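Local coordinates for Slr1257 protein (PDB 1IIT) that probably forms a ligand-gated ion channel, represented here by its ligand-binding core, which has the fold of periplasmic binding proteins and binds L-serine and L-glutamate, at residues A[14-19]-A[162-167]; A[94-99]-A[158-163]. All coordinates share one frame; numbering follows the deposited sequence.

Contact 1: A[14-19]-A[162-167]. With SER (serine), chain B.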
# COMPACT_ATOMS: atom_id res chain seq x y z
N PRO A 14 -3.11 -20.39 -4.07
CA PRO A 14 -1.64 -20.43 -4.03
C PRO A 14 -1.10 -19.26 -4.87
O PRO A 14 -1.70 -18.91 -5.88
CB PRO A 14 -1.34 -21.76 -4.70
CG PRO A 14 -2.44 -22.61 -4.25
CD PRO A 14 -3.64 -21.70 -4.47
N PRO A 15 0.07 -18.72 -4.50
CA PRO A 15 0.92 -19.13 -3.38
C PRO A 15 0.55 -18.53 -2.02
O PRO A 15 1.24 -18.77 -1.03
CB PRO A 15 2.29 -18.64 -3.82
CG PRO A 15 1.96 -17.34 -4.48
CD PRO A 15 0.75 -17.69 -5.32
N PHE A 16 -0.53 -17.75 -1.96
CA PHE A 16 -0.94 -17.11 -0.71
C PHE A 16 -1.65 -18.03 0.27
O PHE A 16 -1.45 -17.91 1.48
CB PHE A 16 -1.74 -15.83 -0.99
CG PHE A 16 -0.89 -14.70 -1.50
CD1 PHE A 16 -0.62 -14.57 -2.86
CD2 PHE A 16 -0.27 -13.83 -0.61
CE1 PHE A 16 0.26 -13.59 -3.32
CE2 PHE A 16 0.61 -12.84 -1.07
CZ PHE A 16 0.88 -12.72 -2.42
N VAL A 17 -2.45 -18.96 -0.24
CA VAL A 17 -3.17 -19.91 0.59
C VAL A 17 -3.25 -21.28 -0.09
O VAL A 17 -3.56 -21.39 -1.27
CB VAL A 17 -4.62 -19.44 0.90
CG1 VAL A 17 -5.40 -20.55 1.59
CG2 VAL A 17 -4.60 -18.20 1.79
N PHE A 18 -2.92 -22.32 0.69
CA PHE A 18 -2.96 -23.71 0.24
C PHE A 18 -3.84 -24.44 1.25
O PHE A 18 -3.81 -24.13 2.45
CB PHE A 18 -1.57 -24.34 0.25
CG PHE A 18 -0.60 -23.75 -0.73
CD1 PHE A 18 0.13 -22.61 -0.41
CD2 PHE A 18 -0.34 -24.38 -1.94
CE1 PHE A 18 1.11 -22.12 -1.27
CE2 PHE A 18 0.63 -23.90 -2.80
CZ PHE A 18 1.36 -22.76 -2.46
N TYR A 19 -4.60 -25.43 0.78
CA TYR A 19 -5.49 -26.21 1.65
C TYR A 19 -5.08 -27.67 1.79
O TYR A 19 -5.19 -28.45 0.84
CB TYR A 19 -6.91 -26.14 1.10
CG TYR A 19 -7.42 -24.74 0.95
CD1 TYR A 19 -7.54 -24.15 -0.31
CD2 TYR A 19 -7.79 -23.99 2.06
CE1 TYR A 19 -8.01 -22.84 -0.44
CE2 TYR A 19 -8.27 -22.69 1.94
CZ TYR A 19 -8.37 -22.12 0.69
OH TYR A 19 -8.85 -20.84 0.57
N ASP A 162 -5.41 -12.84 -10.25
CA ASP A 162 -4.22 -12.27 -9.60
C ASP A 162 -2.96 -12.86 -10.24
O ASP A 162 -2.81 -14.08 -10.31
CB ASP A 162 -4.24 -12.59 -8.10
CG ASP A 162 -5.44 -11.99 -7.39
OD1 ASP A 162 -5.23 -11.22 -6.43
OD2 ASP A 162 -6.59 -12.30 -7.78
N ARG A 163 -2.05 -11.98 -10.64
CA ARG A 163 -0.82 -12.37 -11.30
C ARG A 163 0.07 -13.39 -10.58
O ARG A 163 0.57 -14.31 -11.21
CB ARG A 163 -0.03 -11.12 -11.70
CG ARG A 163 0.91 -11.34 -12.87
CD ARG A 163 1.37 -10.02 -13.48
NE ARG A 163 2.09 -10.23 -14.73
CZ ARG A 163 3.35 -10.67 -14.82
NH1 ARG A 163 4.04 -10.94 -13.72
NH2 ARG A 163 3.91 -10.87 -16.01
N PRO A 164 0.27 -13.25 -9.24
CA PRO A 164 1.12 -14.23 -8.55
C PRO A 164 0.56 -15.64 -8.60
O PRO A 164 1.31 -16.60 -8.73
CB PRO A 164 1.18 -13.69 -7.12
CG PRO A 164 0.99 -12.21 -7.30
CD PRO A 164 -0.13 -12.17 -8.32
N ALA A 165 -0.76 -15.77 -8.48
CA ALA A 165 -1.41 -17.08 -8.52
C ALA A 165 -1.28 -17.72 -9.90
O ALA A 165 -1.14 -18.94 -10.02
CB ALA A 165 -2.86 -16.97 -8.12
N LEU A 166 -1.37 -16.90 -10.94
CA LEU A 166 -1.27 -17.38 -12.32
C LEU A 166 0.15 -17.86 -12.59
O LEU A 166 0.34 -18.93 -13.16
CB LEU A 166 -1.67 -16.29 -13.31
CG LEU A 166 -3.14 -15.88 -13.32
CD1 LEU A 166 -3.36 -14.80 -14.35
CD2 LEU A 166 -4.02 -17.07 -13.64
N ILE A 167 1.13 -17.07 -12.17
CA ILE A 167 2.54 -17.42 -12.35
C ILE A 167 2.84 -18.72 -11.61
O ILE A 167 3.48 -19.62 -12.15
CB ILE A 167 3.46 -16.31 -11.83
CG1 ILE A 167 3.31 -15.06 -12.70
CG2 ILE A 167 4.92 -16.79 -11.80
CD1 ILE A 167 4.10 -13.87 -12.21
N SER B . -7.26 -10.89 -4.68
CA SER B . -8.55 -11.45 -5.15
C SER B . -9.70 -10.62 -4.61
O SER B . -9.51 -10.00 -3.55
CB SER B . -8.69 -12.90 -4.70
OG SER B . -7.64 -13.68 -5.23
OXT SER B . -10.78 -10.60 -5.23
O HOH W 1 -2.28 -20.45 -7.89
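Pro14 and Pro15 press their backbone and ring against the first turn of helix 163-172, at Pro164 and Ala165. The peptide bond between the two prolines is cis. The tight part centres on Pro14 O. It lies 3.2 Å from Ala165 CB and takes a CA-H...O contact from Ala165 CA, also at 3.2 Å. Beside it, Pro15 CD sits 3.6 Å from Pro164 O, so this proline ring meets the helix backbone more closely than the Pro164 ring. Phe16 adds an apolar touch: Pro164 CB lies in the plane of the phenyl ring, 3.9 Å from the edge atom CE1. The ring gets there with CG beside the backbone N (chi1 -73°). Phe92 and Tyr190 each meet the same ring edge-to-face.

Pro14 O also marks the edge where this packing gives way to solvent. Beside the partly exposed Pro14, one water donates to Pro14 O at 2.6 Å and to Ala165 O at 2.8 Å. Phe16 is buried.

In the fold of periplasmic binding proteins, segment 14-19 belongs to the first lobe and helix 163-172 to the second, so the contact spans the two lobes. The bound serine lies close by, in the cleft. Asp162, just before the helix, receives the ligand: serine N donates to Asp162 OD1 at 2.7 Å. A weak bond of 3.1 Å runs from serine OG to Asp162 OD2. Tyr190 OH is a second partner of OD1, and Arg79 holds the ligand from elsewhere in the pocket. The carboxylate probably offsets the charge of the ligand ammonium. The lobes meet here through apolar and C-H to carbonyl contacts and one shared water, which implies a junction with no direct hydrogen bond between these segments.

Contact 2: A[94-99]-A[158-163]. With SER (serine), chain B.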
# COMPACT_ATOMS: atom_id res chain seq x y z
N SER A 94 -0.22 -6.51 -5.20
CA SER A 94 -0.39 -7.48 -6.27
C SER A 94 -0.93 -6.87 -7.54
O SER A 94 -1.47 -5.78 -7.53
CB SER A 94 -1.32 -8.59 -5.80
OG SER A 94 -1.39 -9.66 -6.72
N GLY A 95 -0.72 -7.56 -8.66
CA GLY A 95 -1.24 -7.08 -9.92
C GLY A 95 -2.26 -8.09 -10.40
O GLY A 95 -2.22 -9.24 -9.98
N ILE A 96 -3.24 -7.64 -11.17
CA ILE A 96 -4.24 -8.54 -11.73
C ILE A 96 -3.76 -8.77 -13.17
O ILE A 96 -3.47 -7.82 -13.89
CB ILE A 96 -5.66 -7.92 -11.69
CG1 ILE A 96 -6.04 -7.55 -10.25
CG2 ILE A 96 -6.68 -8.88 -12.28
CD1 ILE A 96 -5.84 -8.67 -9.23
N GLY A 97 -3.60 -10.03 -13.56
CA GLY A 97 -3.12 -10.30 -14.90
C GLY A 97 -3.98 -11.20 -15.75
O GLY A 97 -5.15 -11.43 -15.45
N LEU A 98 -3.36 -11.74 -16.80
CA LEU A 98 -4.03 -12.63 -17.74
C LEU A 98 -3.18 -13.83 -18.13
O LEU A 98 -1.98 -13.71 -18.37
CB LEU A 98 -4.39 -11.84 -19.00
CG LEU A 98 -5.56 -10.87 -18.90
CD1 LEU A 98 -5.41 -9.78 -19.96
CD2 LEU A 98 -6.88 -11.63 -19.05
N LEU A 99 -3.82 -14.99 -18.17
CA LEU A 99 -3.16 -16.24 -18.56
C LEU A 99 -3.74 -16.59 -19.93
O LEU A 99 -4.96 -16.76 -20.07
CB LEU A 99 -3.50 -17.35 -17.57
CG LEU A 99 -2.84 -18.70 -17.83
CD1 LEU A 99 -1.37 -18.63 -17.47
CD2 LEU A 99 -3.54 -19.78 -17.02
N ALA A 158 -8.62 -16.29 -22.66
CA ALA A 158 -7.79 -15.85 -21.53
C ALA A 158 -8.47 -16.09 -20.19
O ALA A 158 -9.67 -16.37 -20.13
CB ALA A 158 -7.46 -14.37 -21.67
N VAL A 159 -7.68 -16.02 -19.12
CA VAL A 159 -8.18 -16.18 -17.76
C VAL A 159 -7.65 -14.96 -17.02
O VAL A 159 -6.46 -14.67 -17.09
CB VAL A 159 -7.64 -17.46 -17.07
CG1 VAL A 159 -8.09 -17.52 -15.60
CG2 VAL A 159 -8.12 -18.70 -17.81
N MET A 160 -8.54 -14.19 -16.39
CA MET A 160 -8.12 -13.00 -15.64
C MET A 160 -8.13 -13.35 -14.16
O MET A 160 -9.15 -13.79 -13.62
CB MET A 160 -9.05 -11.82 -15.90
CG MET A 160 -8.47 -10.50 -15.41
SD MET A 160 -9.63 -9.14 -15.58
CE MET A 160 -9.42 -8.71 -17.30
N PHE A 161 -7.00 -13.16 -13.50
CA PHE A 161 -6.86 -13.48 -12.09
C PHE A 161 -5.58 -12.83 -11.57
O PHE A 161 -4.79 -12.31 -12.35
CB PHE A 161 -6.78 -15.00 -11.92
CG PHE A 161 -7.06 -15.49 -10.53
CD1 PHE A 161 -8.37 -15.67 -10.10
CD2 PHE A 161 -6.02 -15.77 -9.65
CE1 PHE A 161 -8.63 -16.13 -8.81
CE2 PHE A 161 -6.28 -16.22 -8.36
CZ PHE A 161 -7.59 -16.41 -7.94
N ASP A 162 -5.41 -12.84 -10.25
CA ASP A 162 -4.22 -12.27 -9.60
C ASP A 162 -2.96 -12.86 -10.24
O ASP A 162 -2.81 -14.08 -10.31
CB ASP A 162 -4.24 -12.59 -8.10
CG ASP A 162 -5.44 -11.99 -7.39
OD1 ASP A 162 -5.23 -11.22 -6.43
OD2 ASP A 162 -6.59 -12.30 -7.78
N ARG A 163 -2.05 -11.98 -10.64
CA ARG A 163 -0.82 -12.37 -11.30
C ARG A 163 0.07 -13.39 -10.58
O ARG A 163 0.57 -14.31 -11.21
CB ARG A 163 -0.03 -11.12 -11.70
CG ARG A 163 0.91 -11.34 -12.87
CD ARG A 163 1.37 -10.02 -13.48
NE ARG A 163 2.09 -10.23 -14.73
CZ ARG A 163 3.35 -10.67 -14.82
NH1 ARG A 163 4.04 -10.94 -13.72
NH2 ARG A 163 3.91 -10.87 -16.01
N SER B . -7.26 -10.89 -4.68
CA SER B . -8.55 -11.45 -5.15
C SER B . -9.70 -10.62 -4.61
O SER B . -9.51 -10.00 -3.55
CB SER B . -8.69 -12.90 -4.70
OG SER B . -7.64 -13.68 -5.23
OXT SER B . -10.78 -10.60 -5.23
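Strands 92-101 and 158-162 form an antiparallel pair in the sheet of the second lobe, with Leu99 beside Val159 and Gly97 beside Phe161 as hydrogen-bonded pairs. Leu99 N donates to Val159 O at 2.9 Å. Gly97 N donates to Phe161 O at 2.8 Å. The return bond from Phe161 N to Gly97 O is longer, 3.2 Å. At the end of the ladder, Arg163 N reaches Gly95 O at 2.8 Å with a nearly straight N-H...O angle of 168°.

Strand 92-101 also pairs with strand 178-195, which runs on to pair with strand 68-74 of the other lobe. Strand 158-162 lies between strands 92-101 and 118-122 and ends at the ligand pocket.

On one face, Leu98 CD2 rests 3.8 Å from Met160 CB and touches Ala158 CB as well. Ile96 and Met160 cross at about a right angle, CG2 against CG. On the other face, Leu99 CB meets Val159 CB, with Leu151 of helix 144-152 against both residues. Phe161 is on that same face. It has CG anti to its N (chi1 -162°), which carries the ring toward the ligand, with CZ 3.8 Å from the OG of the bound serine. Asp162 OD2 lies over the centre of the Phe161 ring. Next to the pocket, the Ile96 side chain lies alongside that of Asp162, pointing the same way, with Ile96 CD1 3.8 Å from Asp162 CG.

Both contacts are largely buried, but contact 2 is the more extensive, with 530 Å² against 152 Å² for contact 1. They share Asp162 and Arg163, where strand 158-162 passes directly into helix 163-172. Contact 2 lies within one lobe and is held by a ladder of backbone hydrogen bonds, with apolar side chains on both faces. Contact 1 joins the two lobes, and is made of apolar side chains, carbonyl oxygens touched by carbons, and a bridging water. They also touch: Pro164 CD packs 3.2 Å from Ser94 OG, and Leu166 CD1 packs 3.5 Å from Phe161 O. Both reach the bound serine, through Asp162 in each and also Phe161 in contact 2.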